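Local structure of glycosyl hydrolase (Rhizobium leguminosarum bv. trifolii, 5NDX) at residues G46-E51 with S368-A373; G52-R57 with R89-F94; E265-L270 with S311-F316. The protein is a family 39 glycosyl hydrolase, the bacterial orthologue of human alpha-L-iduronidase, and probably cleaves alpha-linked iduronic acid from glycosides. The protein carries 2 engineered substitutions. One frame throughout, in Å; residues are numbered along the deposited sequence.

Interaction 1 (G46-E51 with S368-A373); sequences GGLPNE and SMELLA
Leu48 and Glu370 cross at about a right angle: Leu48 CG, the branch point, lies 3.8 Å from the methylene Glu370 CG. With CG opposite its carbonyl carbon (chi1 -82°) and the branch turned by chi2 73°, CD2 of Leu48 comes to lie on the helix backbone, 3.5 Å from Met369 C, with Met369 CB beside it. Of the Glu370 side chain, the methylene CG makes this contact; the carboxylate runs on to a salt bridge with Lys362 and a hydrogen bond with Ser588. Replacing Leu48 by an alanine would probably open a gap against the backbone at Met369 and leave Glu370 CG without its apolar neighbour. The two segments belong to the TIM-barrel part of the chain, where the loop leading from helix 36-45 to strand 55-58 packs against helix 364-372 and the residue that follows, Ala373. Small and rigid residues suit the Pro49-Ala373 side of the contact. The methyl group of Ala373 faces the loop and packs against Pro49, with CB 3.4 Å from Pro49 O and 4.1 Å from the ring atom Pro49 CD. No direct hydrogen bond joins the segments. Instead a water donates to Ala373 O at 2.7 Å and accepts from Asn50 ND2 at 3.0 Å, while Arg20 reaches both Ala373 O and Asn50 O from outside.

Interaction 2 (G52-R57 with R89-F94); sequences GIKFLR and RLKPFF. With 8U8 ((2~{R},3~{S},4~{S},5~{R},6~{S})-6-(4-methyl-2-oxidanylidene-chromen-7-yl)oxy-3,4,5-tris(oxidanyl)oxane-2-carboxylic acid), chain N.
The ring of Phe55 presents its edge to the neighbouring strand, with Pro92 O and Phe93 N near its plane, while its two faces are taken by different partners. Over one face lies the coumarin of the bound glycoside 8U8, whose C8 comes within 3.4 Å of Phe55 CE2; over the other, toward the rim, sits CG of Lys54. The sugar hydroxyl O3 of the same ligand is in the ring plane, at another part of the edge. Lys91 CB approaches obliquely, 3.7 Å from Phe55 CD1. The Phe93 ring runs alongside Arg57 in the same direction, with Arg57 CD 3.6 Å from Phe93 CD2. The guanidinium is tilted 53° from that ring and too distant for more than a weak cation-pi attraction; it is directed instead to carboxylates such as Glu142 and Glu95.

In the backbone that carries these groups, strands 55-57 and 91-94 pair in parallel as neighbours in the TIM barrel. Lys91 N bonds to Lys54 O, Leu56 N to Lys91 O, and Phe93 N to Leu56 O, the last donor standing 43° out of the carbonyl plane. Pro92 costs this pairing nothing, since the bonds use Lys91 N and Phe93 N. Leu56 points to the other face from Phe55, where its CD1 meets Leu90 CD1 against Leu42 of helix 36-45.

Lys54 is extended, which brings NZ to 2.8 Å from O3 of the ligand and into a weak bond with O4. The chain of Lys91 passes close to it, but a bend at its end (chi4 -64°) takes its ammonium group to Thr138. The like charges therefore stay 5.8 Å apart between Lys54 NZ and Lys91 NZ, and this ligand is held by aromatic packing on its coumarin and by cationic donors, Lys54 and Arg23.

Interaction 3 (E265-L270 with S311-F316); sequences ECDPQL and SSDHAF. Unlike the reference sequence in segment 311-316: Ser312 (reference Asn). With 8U8 ((2~{R},3~{S},4~{S},5~{R},6~{S})-6-(4-methyl-2-oxidanylidene-chromen-7-yl)oxy-3,4,5-tris(oxidanyl)oxane-2-carboxylic acid), chain M.
Glu265 and Asp313 lie side by side and point the same way, their carboxylates stacked with planes only 23° apart, and each accepts a sugar hydroxyl of the bound glycoside 8U8. They sit on the loops that follow strands 261-263 and 307-310, the last two of the TIM barrel, where such barrels carry their active sites. Hydroxyl O3 of the ligand donates to Glu265 OE2 at 2.5 Å, and hydroxyl O5 to Asp313 OD2, also at 2.5 Å. With CG opposite its backbone nitrogen (chi1 -163°), Asp313 reaches the sugar beside Glu265. Phe316 joins this shell, turning its ring edge to O4 of the ligand; Trp272 stacks on that ring.

The two acids approach to 3.7 Å between Glu265 OE1 and Asp313 OD2, and Lys222 and Arg57 form salt bridges to Glu265. Gln146, the changed residue at the predicted proton-donor position, is about 4 Å from the Glu265 side chain.

Asp267 forms the second shell. Its OD1 receives Asp313 N at 2.8 Å through the syn lone pair, which fixes the backbone from which Asp313 projects; Lys222 holds OD2. A backbone bond from Cys266 N to Ser311 O, 2.7 Å long, ties the loops nearer their strands. Ser312, which stands where the reference sequence has Asn, shares a water with this layer: the water donates to Cys266 O and lies 2.6 Å from Ser312 OG. Within the same segment, Ser312 CB rests over the centre of the His314 ring, 3.6 Å above its plane.

In the fold
The three interactions run from the N-terminal side of strand 55-58, where segment 46-51 lies, to the substrate site. Segment 52-57 directly continues 46-51, and interactions 1 and 2 also meet where Met369 CE lies 3.9 Å from Ile53 CG1. Met369 reaches interaction 3 as well, its SD 3.5 Å from His314 NE2. Interactions 2 and 3 are joined by a salt bridge, Arg57 NH2 to Glu265 OE2 at 3.1 Å, so Arg57 probably helps position an acid that touches the sugar. They handle separate copies of the glycoside: one at Phe55 and Phe93, the other beside Glu265, Asp313 and Gln146. Interaction 1 touches neither, though the Asn50 side chain comes within about 8 Å of a bound copy.

Interaction 1 (G46-E51 with S368-A373)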
loop_
_atom_site.group_PDB
_atom_site.type_symbol
_atom_site.label_atom_id
_atom_site.label_comp_id
_atom_site.label_asym_id
_atom_site.label_seq_id
_atom_site.Cartn_x
_atom_site.Cartn_y
_atom_site.Cartn_z
ATOM N N GLY A 46 -4.118 4.737 5.948
ATOM C CA GLY A 46 -3.192 5.404 6.868
ATOM C C GLY A 46 -2.982 4.721 8.203
ATOM O O GLY A 46 -2.247 5.219 9.022
ATOM N N GLY A 47 -3.703 3.667 8.475
ATOM C CA GLY A 47 -3.610 2.971 9.748
ATOM C C GLY A 47 -2.701 1.759 9.862
ATOM O O GLY A 47 -2.734 1.112 10.892
ATOM N N LEU A 48 -1.899 1.453 8.841
ATOM C CA LEU A 48 -1.034 0.273 8.839
ATOM C C LEU A 48 0.111 0.482 9.800
ATOM O O LEU A 48 0.542 1.579 10.004
ATOM C CB LEU A 48 -0.481 -0.087 7.461
ATOM C CG LEU A 48 -1.371 -0.887 6.509
ATOM C CD1 LEU A 48 -2.452 -0.038 5.964
ATOM C CD2 LEU A 48 -0.603 -1.454 5.323
ATOM N N PRO A 49 0.638 -0.599 10.378
ATOM C CA PRO A 49 1.744 -0.431 11.332
ATOM C C PRO A 49 2.891 0.320 10.712
ATOM O O PRO A 49 3.251 0.037 9.562
ATOM C CB PRO A 49 2.176 -1.852 11.609
ATOM C CG PRO A 49 0.976 -2.690 11.337
ATOM C CD PRO A 49 0.174 -1.981 10.294
ATOM N N ASN A 50 3.446 1.285 11.443
ATOM C CA ASN A 50 4.700 1.908 11.066
ATOM C C ASN A 50 4.693 2.518 9.663
ATOM O O ASN A 50 5.585 2.268 8.854
ATOM C CB ASN A 50 5.844 0.838 11.178
ATOM C CG ASN A 50 7.253 1.456 11.106
ATOM O OD1 ASN A 50 7.410 2.665 11.142
ATOM N ND2 ASN A 50 8.297 0.603 10.994
ATOM N N GLU A 51 3.656 3.284 9.367
ATOM C CA GLU A 51 3.481 3.883 8.052
ATOM C C GLU A 51 3.570 2.831 6.923
ATOM O O GLU A 51 4.224 3.033 5.900
ATOM C CB GLU A 51 4.481 5.042 7.858
ATOM C CG GLU A 51 4.343 6.192 8.903
ATOM C CD GLU A 51 5.377 7.307 8.589
ATOM O OE1 GLU A 51 6.571 7.085 8.819
ATOM O OE2 GLU A 51 5.045 8.291 7.934
ATOM N N SER A 368 -2.215 -8.050 2.918
ATOM C CA SER A 368 -0.851 -8.458 2.671
ATOM C C SER A 368 0.115 -7.321 3.102
ATOM O O SER A 368 1.161 -7.602 3.679
ATOM C CB SER A 368 -0.599 -8.814 1.206
ATOM O OG SER A 368 -0.950 -7.709 0.403
ATOM N N MET A 369 -0.239 -6.078 2.775
ATOM C CA MET A 369 0.562 -4.913 3.166
ATOM C C MET A 369 0.575 -4.644 4.660
ATOM O O MET A 369 1.608 -4.179 5.192
ATOM C CB MET A 369 0.150 -3.680 2.361
ATOM C CG MET A 369 0.450 -3.891 0.872
ATOM S SD MET A 369 -0.054 -2.481 -0.077
ATOM C CE MET A 369 1.485 -1.606 -0.244
ATOM N N GLU A 370 -0.511 -4.975 5.345
ATOM C CA GLU A 370 -0.525 -4.970 6.807
ATOM C C GLU A 370 0.523 -5.896 7.423
ATOM O O GLU A 370 1.215 -5.497 8.357
ATOM C CB GLU A 370 -1.899 -5.334 7.382
ATOM C CG GLU A 370 -2.966 -4.276 7.146
ATOM C CD GLU A 370 -4.330 -4.563 7.841
ATOM O OE1 GLU A 370 -4.527 -4.324 9.067
ATOM O OE2 GLU A 370 -5.229 -5.018 7.132
ATOM N N LEU A 371 0.627 -7.119 6.905
ATOM C CA LEU A 371 1.614 -8.044 7.348
ATOM C C LEU A 371 3.011 -7.580 7.024
ATOM O O LEU A 371 3.888 -7.614 7.882
ATOM C CB LEU A 371 1.381 -9.463 6.798
ATOM C CG LEU A 371 0.491 -10.372 7.639
ATOM C CD1 LEU A 371 -0.861 -9.798 7.860
ATOM C CD2 LEU A 371 0.300 -11.727 6.972
ATOM N N LEU A 372 3.231 -7.202 5.784
ATOM C CA LEU A 372 4.560 -6.753 5.347
ATOM C C LEU A 372 5.048 -5.477 6.114
ATOM O O LEU A 372 6.266 -5.273 6.291
ATOM C CB LEU A 372 4.574 -6.503 3.831
ATOM C CG LEU A 372 4.369 -7.721 2.932
ATOM C CD1 LEU A 372 4.028 -7.312 1.519
ATOM C CD2 LEU A 372 5.624 -8.534 2.894
ATOM N N ALA A 373 4.100 -4.669 6.585
ATOM C CA ALA A 373 4.402 -3.434 7.278
ATOM C C ALA A 373 5.104 -3.706 8.600
ATOM O O ALA A 373 5.780 -2.823 9.076
ATOM C CB ALA A 373 3.134 -2.658 7.545
HETATM O O HOH W 1 7.725 -2.329 10.893
#

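Interaction 2 (G52-R57 with R89-F94)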
loop_
_atom_site.group_PDB
_atom_site.type_symbol
_atom_site.label_atom_id
_atom_site.label_comp_id
_atom_site.label_asym_id
_atom_site.label_seq_id
_atom_site.Cartn_x
_atom_site.Cartn_y
_atom_site.Cartn_z
ATOM N N GLY A 52 2.877 1.717 7.116
ATOM C CA GLY A 52 2.911 0.559 6.172
ATOM C C GLY A 52 2.478 0.926 4.763
ATOM O O GLY A 52 2.945 0.327 3.792
ATOM N N ILE A 53 1.585 1.911 4.651
ATOM C CA ILE A 53 1.440 2.668 3.399
ATOM C C ILE A 53 1.630 4.139 3.728
ATOM O O ILE A 53 0.973 4.674 4.629
ATOM C CB ILE A 53 0.072 2.461 2.713
ATOM C CG1 ILE A 53 -0.065 1.001 2.236
ATOM C CG2 ILE A 53 -0.041 3.348 1.466
ATOM C CD1 ILE A 53 -1.484 0.654 1.829
ATOM N N LYS A 54 2.504 4.774 2.965
ATOM C CA LYS A 54 2.944 6.144 3.243
ATOM C C LYS A 54 2.634 7.127 2.116
ATOM O O LYS A 54 2.336 8.283 2.416
ATOM C CB LYS A 54 4.423 6.134 3.525
ATOM C CG LYS A 54 5.042 7.464 3.912
ATOM C CD LYS A 54 6.485 7.239 4.339
ATOM C CE LYS A 54 7.161 8.584 4.700
ATOM N NZ LYS A 54 8.498 8.256 5.298
ATOM N N PHE A 55 2.725 6.678 0.855
ATOM C CA PHE A 55 2.542 7.523 -0.321
ATOM C C PHE A 55 1.323 7.135 -1.138
ATOM O O PHE A 55 1.038 5.946 -1.293
ATOM C CB PHE A 55 3.796 7.492 -1.196
ATOM C CG PHE A 55 5.020 8.045 -0.509
ATOM C CD1 PHE A 55 5.235 9.419 -0.464
ATOM C CD2 PHE A 55 5.903 7.227 0.088
ATOM C CE1 PHE A 55 6.332 9.947 0.196
ATOM C CE2 PHE A 55 7.022 7.737 0.755
ATOM C CZ PHE A 55 7.238 9.119 0.800
ATOM N N LEU A 56 0.594 8.139 -1.624
ATOM C CA LEU A 56 -0.477 7.961 -2.585
ATOM C C LEU A 56 -0.094 8.640 -3.879
ATOM O O LEU A 56 0.274 9.824 -3.861
ATOM C CB LEU A 56 -1.747 8.626 -2.100
ATOM C CG LEU A 56 -2.527 8.052 -0.977
ATOM C CD1 LEU A 56 -3.821 8.835 -0.831
ATOM C CD2 LEU A 56 -2.836 6.576 -1.235
ATOM N N ARG A 57 -0.207 7.920 -4.971
ATOM C CA ARG A 57 0.137 8.399 -6.295
ATOM C C ARG A 57 -1.192 8.550 -7.034
ATOM O O ARG A 57 -1.765 7.574 -7.534
ATOM C CB ARG A 57 1.063 7.440 -7.006
ATOM C CG ARG A 57 1.450 7.863 -8.420
ATOM C CD ARG A 57 2.664 7.089 -8.954
ATOM N NE ARG A 57 2.350 6.581 -10.266
ATOM C CZ ARG A 57 2.649 7.135 -11.422
ATOM N NH1 ARG A 57 3.332 8.244 -11.496
ATOM N NH2 ARG A 57 2.247 6.569 -12.521
ATOM N N ARG A 89 -2.171 10.851 7.553
ATOM C CA ARG A 89 -0.754 10.556 7.595
ATOM C C ARG A 89 -0.271 9.937 6.307
ATOM O O ARG A 89 0.512 9.019 6.313
ATOM C CB ARG A 89 -0.423 9.671 8.819
ATOM C CG ARG A 89 -0.982 10.243 10.146
ATOM C CD ARG A 89 -0.453 9.489 11.375
ATOM N NE ARG A 89 -0.946 8.095 11.423
ATOM C CZ ARG A 89 -2.055 7.669 12.047
ATOM N NH1 ARG A 89 -2.835 8.526 12.693
ATOM N NH2 ARG A 89 -2.398 6.372 12.025
ATOM N N LEU A 90 -0.758 10.441 5.190
ATOM C CA LEU A 90 -0.325 10.009 3.883
ATOM C C LEU A 90 0.329 11.203 3.192
ATOM O O LEU A 90 -0.024 12.342 3.465
ATOM C CB LEU A 90 -1.503 9.479 3.116
ATOM C CG LEU A 90 -2.049 8.187 3.769
ATOM C CD1 LEU A 90 -3.438 7.877 3.267
ATOM C CD2 LEU A 90 -1.109 6.997 3.555
ATOM N N LYS A 91 1.280 10.919 2.317
ATOM C CA LYS A 91 1.978 11.914 1.540
ATOM C C LYS A 91 1.726 11.712 0.081
ATOM O O LYS A 91 1.698 10.593 -0.379
ATOM C CB LYS A 91 3.476 11.790 1.793
ATOM C CG LYS A 91 3.820 12.005 3.281
ATOM C CD LYS A 91 5.222 11.635 3.614
ATOM C CE LYS A 91 5.504 11.737 5.128
ATOM N NZ LYS A 91 5.363 13.145 5.521
ATOM N N PRO A 92 1.625 12.803 -0.687
ATOM C CA PRO A 92 1.483 12.582 -2.106
ATOM C C PRO A 92 2.797 12.209 -2.817
ATOM O O PRO A 92 3.863 12.797 -2.577
ATOM C CB PRO A 92 0.945 13.924 -2.596
ATOM C CG PRO A 92 1.451 14.890 -1.620
ATOM C CD PRO A 92 1.309 14.195 -0.321
ATOM N N PHE A 93 2.686 11.222 -3.692
ATOM C CA PHE A 93 3.669 10.972 -4.729
ATOM C C PHE A 93 3.027 11.742 -5.883
ATOM O O PHE A 93 2.140 11.236 -6.559
ATOM C CB PHE A 93 3.813 9.464 -4.968
ATOM C CG PHE A 93 4.869 9.061 -5.954
ATOM C CD1 PHE A 93 5.747 9.960 -6.536
ATOM C CD2 PHE A 93 4.969 7.712 -6.320
ATOM C CE1 PHE A 93 6.694 9.544 -7.463
ATOM C CE2 PHE A 93 5.905 7.300 -7.250
ATOM C CZ PHE A 93 6.794 8.210 -7.804
ATOM N N PHE A 94 3.427 13.021 -5.982
ATOM C CA PHE A 94 2.667 14.084 -6.636
ATOM C C PHE A 94 3.066 14.136 -8.107
ATOM O O PHE A 94 4.143 14.642 -8.441
ATOM C CB PHE A 94 2.993 15.442 -5.960
ATOM C CG PHE A 94 1.989 16.537 -6.219
ATOM C CD1 PHE A 94 1.685 16.958 -7.506
ATOM C CD2 PHE A 94 1.373 17.180 -5.168
ATOM C CE1 PHE A 94 0.748 17.963 -7.721
ATOM C CE2 PHE A 94 0.439 18.188 -5.386
ATOM C CZ PHE A 94 0.140 18.583 -6.660
HETATM C C15 8U8 N . 9.803 8.427 -5.706
HETATM C C13 8U8 N . 10.854 8.166 -4.823
HETATM C C14 8U8 N . 12.158 8.486 -5.179
HETATM C C16 8U8 N . 13.192 8.299 -4.273
HETATM O O9 8U8 N . 14.342 8.535 -4.622
HETATM O O8 8U8 N . 12.953 7.732 -3.060
HETATM C C11 8U8 N . 11.688 7.461 -2.678
HETATM C C10 8U8 N . 11.544 6.987 -1.398
HETATM C C12 8U8 N . 10.619 7.659 -3.541
HETATM C C7 8U8 N . 9.343 7.366 -3.058
HETATM C C8 8U8 N . 9.194 6.877 -1.765
HETATM C C9 8U8 N . 10.288 6.691 -0.916
HETATM O O2 8U8 N . 10.082 6.222 0.357
HETATM C C5 8U8 N . 11.100 6.457 1.365
HETATM O O1 8U8 N . 11.957 5.317 1.175
HETATM C C1 8U8 N . 13.041 5.113 2.110
HETATM C C6 8U8 N . 14.097 6.272 2.032
HETATM O O7 8U8 N . 14.200 6.924 0.975
HETATM O O6 8U8 N . 14.733 6.516 3.069
HETATM C C2 8U8 N . 12.396 5.008 3.490
HETATM O O5 8U8 N . 13.382 4.765 4.541
HETATM C C3 8U8 N . 11.580 6.285 3.792
HETATM O O4 8U8 N . 10.941 6.100 5.028
HETATM C C4 8U8 N . 10.498 6.476 2.727
HETATM O O3 8U8 N . 9.790 7.703 2.910
HETATM O O HOH W 2 1.040 6.299 6.862
#

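Interaction 3 (E265-L270 with S311-F316)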
loop_
_atom_site.group_PDB
_atom_site.type_symbol
_atom_site.label_atom_id
_atom_site.label_comp_id
_atom_site.label_asym_id
_atom_site.label_seq_id
_atom_site.Cartn_x
_atom_site.Cartn_y
_atom_site.Cartn_z
ATOM N N GLU A 265 4.182 1.850 -10.663
ATOM C CA GLU A 265 2.923 1.131 -10.845
ATOM C C GLU A 265 3.192 -0.331 -11.072
ATOM O O GLU A 265 3.236 -0.800 -12.220
ATOM C CB GLU A 265 2.152 1.645 -12.069
ATOM C CG GLU A 265 1.181 2.732 -11.795
ATOM C CD GLU A 265 0.399 3.111 -13.036
ATOM O OE1 GLU A 265 -0.220 2.212 -13.659
ATOM O OE2 GLU A 265 0.370 4.311 -13.356
ATOM N N CYS A 266 3.395 -1.063 -10.008
ATOM C CA CYS A 266 3.845 -2.403 -10.158
ATOM C C CYS A 266 2.683 -3.326 -9.766
ATOM O O CYS A 266 2.475 -3.562 -8.589
ATOM C CB CYS A 266 5.046 -2.610 -9.307
ATOM S SG CYS A 266 5.752 -4.262 -9.405
ATOM N N ASP A 267 1.906 -3.762 -10.748
ATOM C CA ASP A 267 0.763 -4.629 -10.514
ATOM C C ASP A 267 0.966 -5.956 -11.264
ATOM O O ASP A 267 1.663 -6.004 -12.262
ATOM C CB ASP A 267 -0.541 -3.923 -10.955
ATOM C CG ASP A 267 -0.692 -2.533 -10.301
ATOM O OD1 ASP A 267 -0.938 -2.447 -9.053
ATOM O OD2 ASP A 267 -0.537 -1.543 -11.051
ATOM N N PRO A 268 0.366 -7.027 -10.774
ATOM C CA PRO A 268 0.569 -8.299 -11.464
ATOM C C PRO A 268 -0.060 -8.342 -12.843
ATOM O O PRO A 268 0.452 -9.022 -13.730
ATOM C CB PRO A 268 -0.032 -9.332 -10.518
ATOM C CG PRO A 268 -0.607 -8.584 -9.372
ATOM C CD PRO A 268 -0.354 -7.155 -9.500
ATOM N N GLN A 269 -1.153 -7.620 -13.042
ATOM C CA GLN A 269 -1.775 -7.557 -14.363
ATOM C C GLN A 269 -2.306 -6.170 -14.673
ATOM O O GLN A 269 -2.986 -5.527 -13.833
ATOM C CB GLN A 269 -2.891 -8.590 -14.488
ATOM C CG GLN A 269 -3.497 -8.693 -15.899
ATOM C CD GLN A 269 -4.390 -9.907 -16.132
ATOM O OE1 GLN A 269 -4.861 -10.562 -15.190
ATOM N NE2 GLN A 269 -4.634 -10.218 -17.406
ATOM N N LEU A 270 -2.008 -5.707 -15.882
ATOM C CA LEU A 270 -2.615 -4.482 -16.442
ATOM C C LEU A 270 -4.138 -4.524 -16.436
ATOM O O LEU A 270 -4.744 -5.603 -16.499
ATOM C CB LEU A 270 -2.105 -4.192 -17.869
ATOM C CG LEU A 270 -0.688 -3.635 -17.881
ATOM C CD1 LEU A 270 0.244 -4.284 -18.926
ATOM C CD2 LEU A 270 -0.701 -2.081 -17.997
ATOM N N SER A 311 5.538 0.984 -6.080
ATOM C CA SER A 311 4.180 1.370 -5.693
ATOM C C SER A 311 3.202 0.460 -6.437
ATOM O O SER A 311 3.329 0.255 -7.632
ATOM C CB SER A 311 3.945 2.835 -6.040
ATOM O OG SER A 311 2.682 3.335 -5.636
ATOM N N SER A 312 2.226 -0.034 -5.719
ATOM C CA SER A 312 1.080 -0.725 -6.262
ATOM C C SER A 312 0.065 0.302 -6.751
ATOM O O SER A 312 0.152 1.459 -6.409
ATOM C CB SER A 312 0.494 -1.616 -5.170
ATOM O OG SER A 312 1.416 -2.639 -4.914
ATOM N N ASP A 313 -0.816 -0.064 -7.641
ATOM C CA ASP A 313 -1.818 0.879 -8.127
ATOM C C ASP A 313 -3.208 0.279 -7.944
ATOM O O ASP A 313 -3.924 0.007 -8.897
ATOM C CB ASP A 313 -1.483 1.212 -9.556
ATOM C CG ASP A 313 -2.176 2.443 -10.024
ATOM O OD1 ASP A 313 -2.050 3.487 -9.353
ATOM O OD2 ASP A 313 -2.825 2.347 -11.068
ATOM N N HIS A 314 -3.534 0.015 -6.682
ATOM C CA HIS A 314 -4.630 -0.855 -6.305
ATOM C C HIS A 314 -5.625 -0.253 -5.342
ATOM O O HIS A 314 -6.384 -0.993 -4.692
ATOM C CB HIS A 314 -4.130 -2.226 -5.851
ATOM C CG HIS A 314 -3.342 -2.268 -4.564
ATOM N ND1 HIS A 314 -2.941 -1.159 -3.834
ATOM C CD2 HIS A 314 -2.883 -3.339 -3.885
ATOM C CE1 HIS A 314 -2.274 -1.551 -2.769
ATOM N NE2 HIS A 314 -2.238 -2.871 -2.768
ATOM N N ALA A 315 -5.651 1.087 -5.280
ATOM C CA ALA A 315 -6.613 1.784 -4.421
ATOM C C ALA A 315 -7.828 2.306 -5.165
ATOM O O ALA A 315 -8.549 3.145 -4.651
ATOM C CB ALA A 315 -5.913 2.885 -3.608
ATOM N N PHE A 316 -8.041 1.823 -6.384
ATOM C CA PHE A 316 -9.252 2.077 -7.172
ATOM C C PHE A 316 -10.409 1.522 -6.376
ATOM O O PHE A 316 -10.209 0.668 -5.471
ATOM C CB PHE A 316 -9.210 1.392 -8.543
ATOM C CG PHE A 316 -8.200 1.970 -9.466
ATOM C CD1 PHE A 316 -8.523 3.045 -10.265
ATOM C CD2 PHE A 316 -6.894 1.446 -9.534
ATOM C CE1 PHE A 316 -7.574 3.603 -11.118
ATOM C CE2 PHE A 316 -5.947 2.003 -10.402
ATOM C CZ PHE A 316 -6.278 3.086 -11.183
HETATM C C15 8U8 M . -2.952 2.583 -23.117
HETATM C C13 8U8 M . -1.799 1.998 -22.545
HETATM C C14 8U8 M . -0.788 1.544 -23.396
HETATM C C16 8U8 M . 0.385 0.995 -22.871
HETATM O O9 8U8 M . 1.214 0.588 -23.682
HETATM O O8 8U8 M . 0.569 0.872 -21.507
HETATM C C11 8U8 M . -0.349 1.412 -20.641
HETATM C C10 8U8 M . -0.073 1.396 -19.270
HETATM C C12 8U8 M . -1.553 1.970 -21.151
HETATM C C7 8U8 M . -2.449 2.540 -20.226
HETATM C C8 8U8 M . -2.166 2.527 -18.856
HETATM C C9 8U8 M . -0.985 1.947 -18.363
HETATM O O2 8U8 M . -0.646 1.942 -17.024
HETATM C C5 8U8 M . -1.625 2.000 -15.915
HETATM O O1 8U8 M . -2.661 1.037 -16.164
HETATM C C1 8U8 M . -3.833 1.142 -15.453
HETATM C C6 8U8 M . -4.146 -0.218 -15.190
HETATM O O7 8U8 M . -5.333 -0.475 -15.027
HETATM O O6 8U8 M . -3.204 -0.987 -15.124
HETATM C C2 8U8 M . -3.752 1.824 -14.053
HETATM O O5 8U8 M . -3.183 0.889 -13.112
HETATM C C3 8U8 M . -2.974 3.212 -14.068
HETATM O O4 8U8 M . -3.857 4.247 -13.805
HETATM C C4 8U8 M . -2.238 3.448 -15.425
HETATM O O3 8U8 M . -1.274 4.563 -15.241
HETATM O O HOH W 3 1.421 -4.776 -6.419
#